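PDB 6XHK: ribulose-5-phosphate reductase 1 from Staphylococcus aureus, which reduces D-ribulose 5-phosphate to D-ribitol 5-phosphate with NADPH, a step on the pathway to the poly(ribitol phosphate) wall teichoic acid of the bacterium. Local coordinates for residues 161-171 with 222-230; 176-184 with 203-211. One frame throughout, in Å; residues are numbered along the deposited sequence.

Contact 1 of 2, residues 161-171 with 222-230; sequences ISNKNTFGIWG and TFDHAFECV. With NDP (NADPH dihydro-nicotinamide-adenine-dinucleotide phosphate), chain B.
G168 O accepts a backbone hydrogen bond from F227 N at 2.9 Å, with the CA of A226 also close beside it. H225 O repeats the arrangement, taking the amide of G168 while the CA of F167 lies near. The pairing continues through W170 N to F227 O and C229 N to W170 O, the regular bonding of parallel strands, here 166-170 and 225-228, whose short axes run parallel to within 18°. At the N-terminal end of the pair D224 N binds T166 O at 3.2 Å. The D224 carboxylate turns back between its own backbone N and carbonyl carbon (chi1 45°), which brings OD1 to T166 N for a weak bond.

The side chains fall on two faces. On one, F167 and F227 lie side by side, CD1 of F167 meeting CE2 of F227 in the plane of the F227 ring at 3.9 Å. Beyond them CD1 of I161 sits over a face of the H225 imidazole, a CH-pi contact 3.5 Å from the centroid. On the other face, W170 presents its six-membered edge (CH2, CZ3) to CZ of F223, the ring planes at 55°; its indole NE1 is bonded to Q241.

At the carboxyl ends of the strands the pair borders the cofactor, as in other Rossmann folds: G171 CA and V230 CG2 each lie 3.4 Å from N3A of the NADPH adenine. Strands 191-196 and 251-254 continue the sheet, helix 174-186 packs on the face of I169 and F227, and helix 232-245 on that of W170 and A226.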
loop_
_atom_site.group_PDB
_atom_site.type_symbol
_atom_site.label_atom_id
_atom_site.label_comp_id
_atom_site.label_asym_id
_atom_site.label_seq_id
_atom_site.Cartn_x
_atom_site.Cartn_y
_atom_site.Cartn_z
ATOM N N ILE A 161 -13.894 -7.719 17.994
ATOM C CA ILE A 161 -14.510 -6.780 17.062
ATOM C C ILE A 161 -15.645 -7.483 16.319
ATOM O O ILE A 161 -15.418 -8.491 15.637
ATOM C CB ILE A 161 -13.477 -6.211 16.075
ATOM C CG1 ILE A 161 -12.457 -5.355 16.823
ATOM C CG2 ILE A 161 -14.159 -5.386 15.009
ATOM C CD1 ILE A 161 -13.082 -4.453 17.841
ATOM N N SER A 162 -16.861 -6.943 16.445
ATOM C CA SER A 162 -18.042 -7.388 15.714
ATOM C C SER A 162 -18.435 -6.342 14.666
ATOM O O SER A 162 -17.772 -5.317 14.484
ATOM C CB SER A 162 -19.209 -7.673 16.677
ATOM O OG SER A 162 -19.461 -6.602 17.581
ATOM N N ASN A 163 -19.542 -6.614 13.973
ATOM C CA ASN A 163 -20.145 -5.635 13.080
ATOM C C ASN A 163 -21.033 -4.711 13.916
ATOM O O ASN A 163 -21.952 -4.068 13.396
ATOM C CB ASN A 163 -20.921 -6.345 11.956
ATOM N N LYS A 164 -20.756 -4.662 15.227
ATOM C CA LYS A 164 -21.394 -3.768 16.192
ATOM C C LYS A 164 -20.438 -2.701 16.721
ATOM O O LYS A 164 -20.850 -1.860 17.524
ATOM C CB LYS A 164 -21.959 -4.578 17.367
ATOM N N ASN A 165 -19.176 -2.707 16.288
ATOM C CA ASN A 165 -18.238 -1.656 16.668
ATOM C C ASN A 165 -18.480 -0.414 15.813
ATOM O O ASN A 165 -19.481 -0.297 15.104
ATOM C CB ASN A 165 -16.794 -2.155 16.579
ATOM C CG ASN A 165 -16.443 -3.150 17.682
ATOM O OD1 ASN A 165 -16.891 -4.294 17.678
ATOM N ND2 ASN A 165 -15.644 -2.702 18.647
ATOM N N THR A 166 -17.569 0.550 15.908
ATOM C CA THR A 166 -17.665 1.801 15.155
ATOM C C THR A 166 -16.260 2.333 14.924
ATOM O O THR A 166 -15.594 2.743 15.872
ATOM C CB THR A 166 -18.499 2.831 15.889
ATOM O OG1 THR A 166 -19.836 2.338 16.021
ATOM C CG2 THR A 166 -18.476 4.168 15.142
ATOM N N PHE A 167 -15.830 2.375 13.671
ATOM C CA PHE A 167 -14.456 2.716 13.340
ATOM C C PHE A 167 -14.300 4.175 12.909
ATOM O O PHE A 167 -15.217 4.785 12.357
ATOM C CB PHE A 167 -13.949 1.787 12.244
ATOM C CG PHE A 167 -14.089 0.336 12.577
ATOM C CD1 PHE A 167 -13.057 -0.335 13.226
ATOM C CD2 PHE A 167 -15.218 -0.374 12.209
ATOM C CE1 PHE A 167 -13.159 -1.683 13.528
ATOM C CE2 PHE A 167 -15.331 -1.726 12.502
ATOM C CZ PHE A 167 -14.303 -2.380 13.163
ATOM N N GLY A 168 -13.127 4.735 13.194
ATOM C CA GLY A 168 -12.719 6.007 12.628
ATOM C C GLY A 168 -11.434 5.836 11.838
ATOM O O GLY A 168 -10.592 5.006 12.177
ATOM N N ILE A 169 -11.298 6.619 10.766
ATOM C CA ILE A 169 -10.141 6.562 9.872
ATOM C C ILE A 169 -9.680 7.994 9.610
ATOM O O ILE A 169 -10.437 8.798 9.050
ATOM C CB ILE A 169 -10.480 5.860 8.548
ATOM C CG1 ILE A 169 -10.838 4.402 8.801
ATOM C CG2 ILE A 169 -9.295 5.911 7.630
ATOM C CD1 ILE A 169 -11.393 3.680 7.613
ATOM N N TRP A 170 -8.457 8.328 10.023
ATOM C CA TRP A 170 -7.862 9.618 9.675
ATOM C C TRP A 170 -7.019 9.493 8.413
ATOM O O TRP A 170 -6.243 8.544 8.267
ATOM C CB TRP A 170 -7.000 10.196 10.806
ATOM C CG TRP A 170 -7.722 11.137 11.736
ATOM C CD1 TRP A 170 -7.518 12.494 11.868
ATOM C CD2 TRP A 170 -8.744 10.794 12.670
ATOM N NE1 TRP A 170 -8.377 13.014 12.815
ATOM C CE2 TRP A 170 -9.136 11.990 13.324
ATOM C CE3 TRP A 170 -9.380 9.592 13.016
ATOM C CZ2 TRP A 170 -10.120 12.009 14.297
ATOM C CZ3 TRP A 170 -10.366 9.621 13.977
ATOM C CH2 TRP A 170 -10.724 10.819 14.610
ATOM N N GLY A 171 -7.173 10.466 7.506
ATOM C CA GLY A 171 -6.504 10.452 6.213
ATOM C C GLY A 171 -7.399 10.069 5.047
ATOM O O GLY A 171 -7.889 8.934 4.985
ATOM N N THR A 222 -18.401 9.998 18.419
ATOM C CA THR A 222 -17.717 8.975 19.193
ATOM C C THR A 222 -17.541 7.690 18.392
ATOM O O THR A 222 -18.330 7.383 17.495
ATOM C CB THR A 222 -18.472 8.683 20.486
ATOM O OG1 THR A 222 -17.665 7.829 21.303
ATOM C CG2 THR A 222 -19.817 8.007 20.185
ATOM N N PHE A 223 -16.509 6.933 18.772
ATOM C CA PHE A 223 -16.098 5.693 18.119
ATOM C C PHE A 223 -15.142 4.964 19.055
ATOM O O PHE A 223 -14.535 5.580 19.937
ATOM C CB PHE A 223 -15.396 5.971 16.789
ATOM C CG PHE A 223 -14.277 6.976 16.898
ATOM C CD1 PHE A 223 -14.519 8.334 16.752
ATOM C CD2 PHE A 223 -12.971 6.546 17.142
ATOM C CE1 PHE A 223 -13.479 9.242 16.848
ATOM C CE2 PHE A 223 -11.934 7.447 17.241
ATOM C CZ PHE A 223 -12.183 8.796 17.095
ATOM N N ASP A 224 -14.975 3.651 18.835
ATOM C CA ASP A 224 -14.167 2.841 19.741
ATOM C C ASP A 224 -12.858 2.313 19.170
ATOM O O ASP A 224 -12.019 1.844 19.948
ATOM C CB ASP A 224 -14.978 1.653 20.303
ATOM C CG ASP A 224 -15.795 0.924 19.256
ATOM O OD1 ASP A 224 -16.438 1.595 18.422
ATOM O OD2 ASP A 224 -15.778 -0.327 19.258
ATOM N N HIS A 225 -12.648 2.370 17.858
ATOM C CA HIS A 225 -11.422 1.850 17.258
ATOM C C HIS A 225 -11.043 2.784 16.117
ATOM O O HIS A 225 -11.919 3.234 15.371
ATOM C CB HIS A 225 -11.613 0.434 16.704
ATOM C CG HIS A 225 -11.497 -0.651 17.725
ATOM N ND1 HIS A 225 -12.330 -0.737 18.817
ATOM C CD2 HIS A 225 -10.652 -1.703 17.815
ATOM C CE1 HIS A 225 -12.001 -1.789 19.542
ATOM N NE2 HIS A 225 -10.982 -2.392 18.957
ATOM N N ALA A 226 -9.753 3.065 15.953
ATOM C CA ALA A 226 -9.363 4.042 14.941
ATOM C C ALA A 226 -8.100 3.597 14.228
ATOM O O ALA A 226 -7.346 2.761 14.731
ATOM C CB ALA A 226 -9.175 5.433 15.541
ATOM N N PHE A 227 -7.900 4.170 13.029
ATOM C CA PHE A 227 -6.795 3.852 12.119
ATOM C C PHE A 227 -6.148 5.151 11.678
ATOM O O PHE A 227 -6.826 6.024 11.130
ATOM C CB PHE A 227 -7.286 3.093 10.899
ATOM C CG PHE A 227 -7.711 1.726 11.201
ATOM C CD1 PHE A 227 -6.812 0.684 11.148
ATOM C CD2 PHE A 227 -9.025 1.469 11.552
ATOM C CE1 PHE A 227 -7.207 -0.614 11.433
ATOM C CE2 PHE A 227 -9.436 0.177 11.852
ATOM C CZ PHE A 227 -8.524 -0.874 11.792
ATOM N N GLU A 228 -4.855 5.290 11.921
ATOM C CA GLU A 228 -4.107 6.465 11.489
ATOM C C GLU A 228 -3.419 6.171 10.155
ATOM O O GLU A 228 -2.425 5.436 10.116
ATOM C CB GLU A 228 -3.094 6.885 12.548
ATOM C CG GLU A 228 -2.514 8.260 12.292
ATOM C CD GLU A 228 -1.092 8.189 11.724
ATOM O OE1 GLU A 228 -0.538 7.068 11.575
ATOM O OE2 GLU A 228 -0.529 9.264 11.438
ATOM N N CYS A 229 -3.949 6.757 9.069
ATOM C CA CYS A 229 -3.486 6.552 7.699
ATOM C C CYS A 229 -2.991 7.862 7.089
ATOM O O CYS A 229 -3.193 8.146 5.899
ATOM C CB CYS A 229 -4.589 5.938 6.848
ATOM S SG CYS A 229 -5.336 4.488 7.527
ATOM N N VAL A 230 -2.366 8.675 7.946
ATOM C CA VAL A 230 -1.725 9.949 7.635
ATOM C C VAL A 230 -0.244 9.801 7.962
ATOM O O VAL A 230 0.116 9.130 8.932
ATOM C CB VAL A 230 -2.358 11.074 8.486
ATOM C CG1 VAL A 230 -1.735 12.424 8.222
ATOM C CG2 VAL A 230 -3.827 11.088 8.310
HETATM P PA NDP B . -1.367 10.307 0.844
HETATM O O1A NDP B . -0.518 11.231 0.018
HETATM O O2A NDP B . -2.493 9.732 -0.008
HETATM O O5B NDP B . -1.933 11.141 2.165
HETATM C C5B NDP B . -3.135 10.683 2.869
HETATM C C4B NDP B . -4.125 11.875 3.151
HETATM O O4B NDP B . -4.062 12.300 4.385
HETATM C C3B NDP B . -3.773 13.110 2.273
HETATM O O3B NDP B . -4.805 13.433 1.448
HETATM C C2B NDP B . -3.583 14.291 3.216
HETATM O O2B NDP B . -4.265 15.428 2.539
HETATM C C1B NDP B . -4.222 13.912 4.295
HETATM N N9A NDP B . -3.831 14.604 5.527
HETATM C C8A NDP B . -2.811 15.485 5.740
HETATM N N7A NDP B . -2.839 15.882 7.044
HETATM C C5A NDP B . -3.856 15.259 7.619
HETATM C C6A NDP B . -4.385 15.311 9.058
HETATM N N6A NDP B . -3.707 16.149 10.022
HETATM N N1A NDP B . -5.524 14.530 9.403
HETATM C C2A NDP B . -6.187 13.700 8.421
HETATM N N3A NDP B . -5.667 13.656 7.040
HETATM C C4A NDP B . -4.473 14.473 6.682
HETATM O O3 NDP B . -0.462 8.990 1.393
HETATM P PN NDP B . -1.085 7.463 1.794
HETATM O O1N NDP B . -2.594 7.538 2.045
HETATM O O2N NDP B . -0.879 6.526 0.650
HETATM O O5D NDP B . -0.237 6.918 3.122
HETATM C C5D NDP B . 0.449 7.868 3.967
HETATM C C4D NDP B . 1.449 7.323 4.860
HETATM O O4D NDP B . 1.380 5.744 4.994
HETATM C C3D NDP B . 2.896 7.612 4.393
HETATM O O3D NDP B . 3.735 8.086 5.534
HETATM C C2D NDP B . 3.343 6.436 3.890
HETATM O O2D NDP B . 4.798 6.289 3.906
HETATM C C1D NDP B . 2.610 5.302 4.805
HETATM N N1N NDP B . 2.692 3.921 4.284
HETATM C C2N NDP B . 2.897 2.857 5.270
HETATM C C3N NDP B . 3.203 1.399 4.883
HETATM C C7N NDP B . 3.426 0.346 6.044
HETATM O O7N NDP B . 4.044 -0.670 5.832
HETATM N N7N NDP B . 2.870 0.621 7.371
HETATM C C4N NDP B . 3.009 0.963 3.410
HETATM C C5N NDP B . 3.012 2.148 2.419
HETATM C C6N NDP B . 2.593 3.566 2.865
HETATM P P2B NDP B . -3.303 16.659 2.084
HETATM O O1X NDP B . -2.363 17.062 3.201
HETATM O O2X NDP B . -2.470 16.185 0.906
HETATM O O3X NDP B . -4.192 17.837 1.720
#

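Contact 2 of 2, residues 176-184 with 203-211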
loop_
_atom_site.group_PDB
_atom_site.type_symbol
_atom_site.label_atom_id
_atom_site.label_comp_id
_atom_site.label_asym_id
_atom_site.label_seq_id
_atom_site.Cartn_x
_atom_site.Cartn_y
_atom_site.Cartn_z
ATOM N N GLY A 176 -6.184 5.476 3.607
ATOM C CA GLY A 176 -7.544 5.742 4.042
ATOM C C GLY A 176 -8.577 4.953 3.260
ATOM O O GLY A 176 -9.378 4.213 3.845
ATOM N N TYR A 177 -8.554 5.088 1.918
ATOM C CA TYR A 177 -9.580 4.503 1.052
ATOM C C TYR A 177 -9.569 2.982 1.114
ATOM O O TYR A 177 -10.625 2.348 1.243
ATOM C CB TYR A 177 -9.398 5.018 -0.384
ATOM C CG TYR A 177 -10.495 4.647 -1.383
ATOM C CD1 TYR A 177 -10.295 3.626 -2.329
ATOM C CD2 TYR A 177 -11.734 5.284 -1.361
ATOM C CE1 TYR A 177 -11.278 3.282 -3.233
ATOM C CE2 TYR A 177 -12.735 4.934 -2.259
ATOM C CZ TYR A 177 -12.502 3.927 -3.189
ATOM O OH TYR A 177 -13.501 3.581 -4.076
ATOM N N ILE A 178 -8.382 2.377 1.034
ATOM C CA ILE A 178 -8.302 0.919 1.091
ATOM C C ILE A 178 -8.858 0.401 2.407
ATOM O O ILE A 178 -9.637 -0.562 2.436
ATOM C CB ILE A 178 -6.854 0.455 0.850
ATOM C CG1 ILE A 178 -6.413 0.875 -0.557
ATOM C CG2 ILE A 178 -6.701 -1.036 1.103
ATOM C CD1 ILE A 178 -5.101 0.320 -0.982
ATOM N N THR A 179 -8.473 1.040 3.516
ATOM C CA THR A 179 -8.937 0.603 4.826
ATOM C C THR A 179 -10.440 0.733 4.962
ATOM O O THR A 179 -11.098 -0.173 5.493
ATOM C CB THR A 179 -8.225 1.412 5.898
ATOM O OG1 THR A 179 -6.863 1.605 5.493
ATOM C CG2 THR A 179 -8.332 0.737 7.257
ATOM N N ALA A 180 -10.994 1.870 4.526
ATOM C CA ALA A 180 -12.441 2.018 4.499
ATOM C C ALA A 180 -13.083 0.855 3.746
ATOM O O ALA A 180 -14.036 0.230 4.241
ATOM C CB ALA A 180 -12.804 3.366 3.876
ATOM N N ILE A 181 -12.537 0.519 2.566
ATOM C CA ILE A 181 -13.088 -0.573 1.762
ATOM C C ILE A 181 -13.084 -1.868 2.559
ATOM O O ILE A 181 -14.072 -2.615 2.581
ATOM C CB ILE A 181 -12.296 -0.746 0.459
ATOM C CG1 ILE A 181 -12.366 0.494 -0.420
ATOM C CG2 ILE A 181 -12.839 -1.945 -0.321
ATOM C CD1 ILE A 181 -11.561 0.305 -1.724
ATOM N N LEU A 182 -11.956 -2.164 3.203
ATOM C CA LEU A 182 -11.816 -3.451 3.876
ATOM C C LEU A 182 -12.749 -3.556 5.066
ATOM O O LEU A 182 -13.442 -4.568 5.239
ATOM C CB LEU A 182 -10.372 -3.674 4.307
ATOM C CG LEU A 182 -9.463 -3.877 3.101
ATOM C CD1 LEU A 182 -8.000 -3.803 3.506
ATOM C CD2 LEU A 182 -9.790 -5.202 2.437
ATOM N N LEU A 183 -12.787 -2.515 5.893
ATOM C CA LEU A 183 -13.703 -2.524 7.025
ATOM C C LEU A 183 -15.136 -2.713 6.565
ATOM O O LEU A 183 -15.903 -3.443 7.202
ATOM C CB LEU A 183 -13.576 -1.233 7.823
ATOM C CG LEU A 183 -12.255 -1.103 8.561
ATOM C CD1 LEU A 183 -12.100 0.328 9.034
ATOM C CD2 LEU A 183 -12.168 -2.134 9.685
ATOM N N ARG A 184 -15.517 -2.080 5.450
ATOM C CA ARG A 184 -16.905 -2.198 5.018
ATOM C C ARG A 184 -17.189 -3.590 4.459
ATOM O O ARG A 184 -18.276 -4.150 4.675
ATOM C CB ARG A 184 -17.236 -1.101 3.999
ATOM C CG ARG A 184 -18.617 -1.238 3.327
ATOM C CD ARG A 184 -19.664 -1.310 4.403
ATOM N NE ARG A 184 -19.719 -0.049 5.130
ATOM C CZ ARG A 184 -20.031 0.052 6.416
ATOM N NH1 ARG A 184 -20.059 1.240 7.000
ATOM N NH2 ARG A 184 -20.244 -1.046 7.131
ATOM N N SER A 203 -14.858 12.965 -1.190
ATOM C CA SER A 203 -16.002 12.552 -1.997
ATOM C C SER A 203 -15.891 11.097 -2.440
ATOM O O SER A 203 -16.913 10.456 -2.700
ATOM C CB SER A 203 -16.144 13.454 -3.210
ATOM O OG SER A 203 -14.877 13.667 -3.808
ATOM N N HIS A 204 -14.674 10.549 -2.514
ATOM C CA HIS A 204 -14.540 9.166 -2.963
ATOM C C HIS A 204 -15.058 8.148 -1.966
ATOM O O HIS A 204 -15.196 6.976 -2.335
ATOM C CB HIS A 204 -13.087 8.815 -3.311
ATOM C CG HIS A 204 -12.516 9.649 -4.412
ATOM N ND1 HIS A 204 -12.091 10.947 -4.231
ATOM C CD2 HIS A 204 -12.378 9.388 -5.731
ATOM C CE1 HIS A 204 -11.665 11.432 -5.383
ATOM N NE2 HIS A 204 -11.831 10.507 -6.309
ATOM N N PHE A 205 -15.333 8.552 -0.737
ATOM C CA PHE A 205 -15.780 7.655 0.324
ATOM C C PHE A 205 -17.300 7.768 0.410
ATOM O O PHE A 205 -17.838 8.673 1.053
ATOM C CB PHE A 205 -15.136 8.031 1.646
ATOM C CG PHE A 205 -13.614 8.001 1.664
ATOM C CD1 PHE A 205 -12.933 6.978 2.339
ATOM C CD2 PHE A 205 -12.866 9.024 1.078
ATOM C CE1 PHE A 205 -11.548 6.967 2.419
ATOM C CE2 PHE A 205 -11.463 9.011 1.150
ATOM C CZ PHE A 205 -10.805 7.973 1.815
ATOM N N SER A 206 -17.989 6.851 -0.248
ATOM C CA SER A 206 -19.437 6.880 -0.367
ATOM C C SER A 206 -20.095 5.786 0.438
ATOM O O SER A 206 -21.209 5.967 0.938
ATOM C CB SER A 206 -19.829 6.718 -1.829
ATOM O OG SER A 206 -19.176 7.712 -2.577
ATOM N N PHE A 207 -19.411 4.654 0.548
ATOM C CA PHE A 207 -19.719 3.442 1.276
ATOM C C PHE A 207 -19.435 3.571 2.792
ATOM O O PHE A 207 -19.570 2.602 3.563
ATOM C CB PHE A 207 -18.932 2.278 0.666
ATOM C CG PHE A 207 -17.467 2.576 0.450
ATOM C CD1 PHE A 207 -17.044 3.302 -0.643
ATOM C CD2 PHE A 207 -16.519 2.166 1.365
ATOM C CE1 PHE A 207 -15.705 3.578 -0.838
ATOM C CE2 PHE A 207 -15.182 2.447 1.169
ATOM C CZ PHE A 207 -14.778 3.150 0.063
ATOM N N VAL A 208 -19.050 4.789 3.172
ATOM C CA VAL A 208 -18.817 5.196 4.553
ATOM C C VAL A 208 -20.060 5.883 5.101
ATOM O O VAL A 208 -20.826 6.516 4.360
ATOM C CB VAL A 208 -17.558 6.092 4.628
ATOM C CG1 VAL A 208 -17.304 6.542 6.009
ATOM C CG2 VAL A 208 -16.371 5.272 4.248
ATOM N N ASP A 209 -20.261 5.746 6.422
ATOM C CA ASP A 209 -21.500 6.193 7.053
ATOM C C ASP A 209 -21.563 7.706 7.119
ATOM O O ASP A 209 -22.633 8.296 6.940
ATOM C CB ASP A 209 -21.648 5.598 8.453
ATOM C CG ASP A 209 -21.639 4.085 8.448
ATOM O OD1 ASP A 209 -21.133 3.507 7.475
ATOM O OD2 ASP A 209 -22.189 3.456 9.360
ATOM N N ASP A 210 -20.429 8.351 7.353
ATOM C CA ASP A 210 -20.366 9.800 7.313
ATOM C C ASP A 210 -18.894 10.172 7.155
ATOM O O ASP A 210 -17.995 9.384 7.449
ATOM C CB ASP A 210 -20.988 10.431 8.578
ATOM C CG ASP A 210 -21.310 11.924 8.418
ATOM O OD1 ASP A 210 -22.479 12.263 8.166
ATOM O OD2 ASP A 210 -20.395 12.767 8.486
ATOM N N VAL A 211 -18.671 11.392 6.698
ATOM C CA VAL A 211 -17.354 11.909 6.345
ATOM C C VAL A 211 -17.207 13.304 6.938
ATOM O O VAL A 211 -18.141 14.114 6.857
ATOM C CB VAL A 211 -17.181 11.918 4.810
ATOM C CG1 VAL A 211 -16.072 12.828 4.381
ATOM C CG2 VAL A 211 -16.843 10.489 4.321
#
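Within the NADPH-binding Rossmann domain, three aromatic rings, Y177, F205 and F207, form a cluster that joins the helix following the first strand to the loop leading into the edge strand 210-213. Helix residues 176-184 supply one ring, and the loop before strand 210-213, within residues 203-211, the other two.

Y177 stands in the middle and meets its neighbours in two different ways. Its edge points at the face of F205, with CD2 over the centre of that ring. The planes are inclined by 78°, a T-shaped pair. Toward F207 the roles reverse: the edge of F207, through CE1 and CZ, is directed at the face of Y177 in an offset edge-to-face pair with centroids 5.5 Å apart. The phenol oxygen of Y177 is bonded to K303 O, which fixes the outer end of the ring.

F207 reaches the helix because its CG lies between the backbone N and carbonyl carbon (chi1 48°). Its rim then fits against the helix, CE2 lying 3.7 Å from A180 CB and CZ 3.6 Å from I181 CG1. The small methyl of A180 also meets F205 CD1 at 3.9 Å, in the plane of the F205 ring, and V208 CG2 at 4.1 Å.

Polar bonds close the far end. The R184 chain bends at chi2 and chi3, bringing NE to F207 O in a nearly straight 3.1 Å hydrogen bond that lies in the guanidinium plane. S190 O takes NH2, and NH1 forms a salt bridge to D209 OD1 at 2.6 Å.

In the fold
From the N terminus the chain first builds strands of other sheets, enters the parallel sheet at strand 166-170 and follows helix 174-186, strand 191-196, helix 199-202 and the edge strand 210-213, before returning to strand 225-228 on the other side of strand 166-170. Contact 1 closes this excursion of 50 residues, and contact 2 is nested within it, closing a loop of 18 residues that ties helix 174-186 to the approach to the edge strand. Their centres lie about 11 Å apart, and they touch where I169 CD1 packs on A180 N and C229 CB on G176 N. Together they bind the central strands, one covering helix and the sheet edge into one half of the dinucleotide-binding domain.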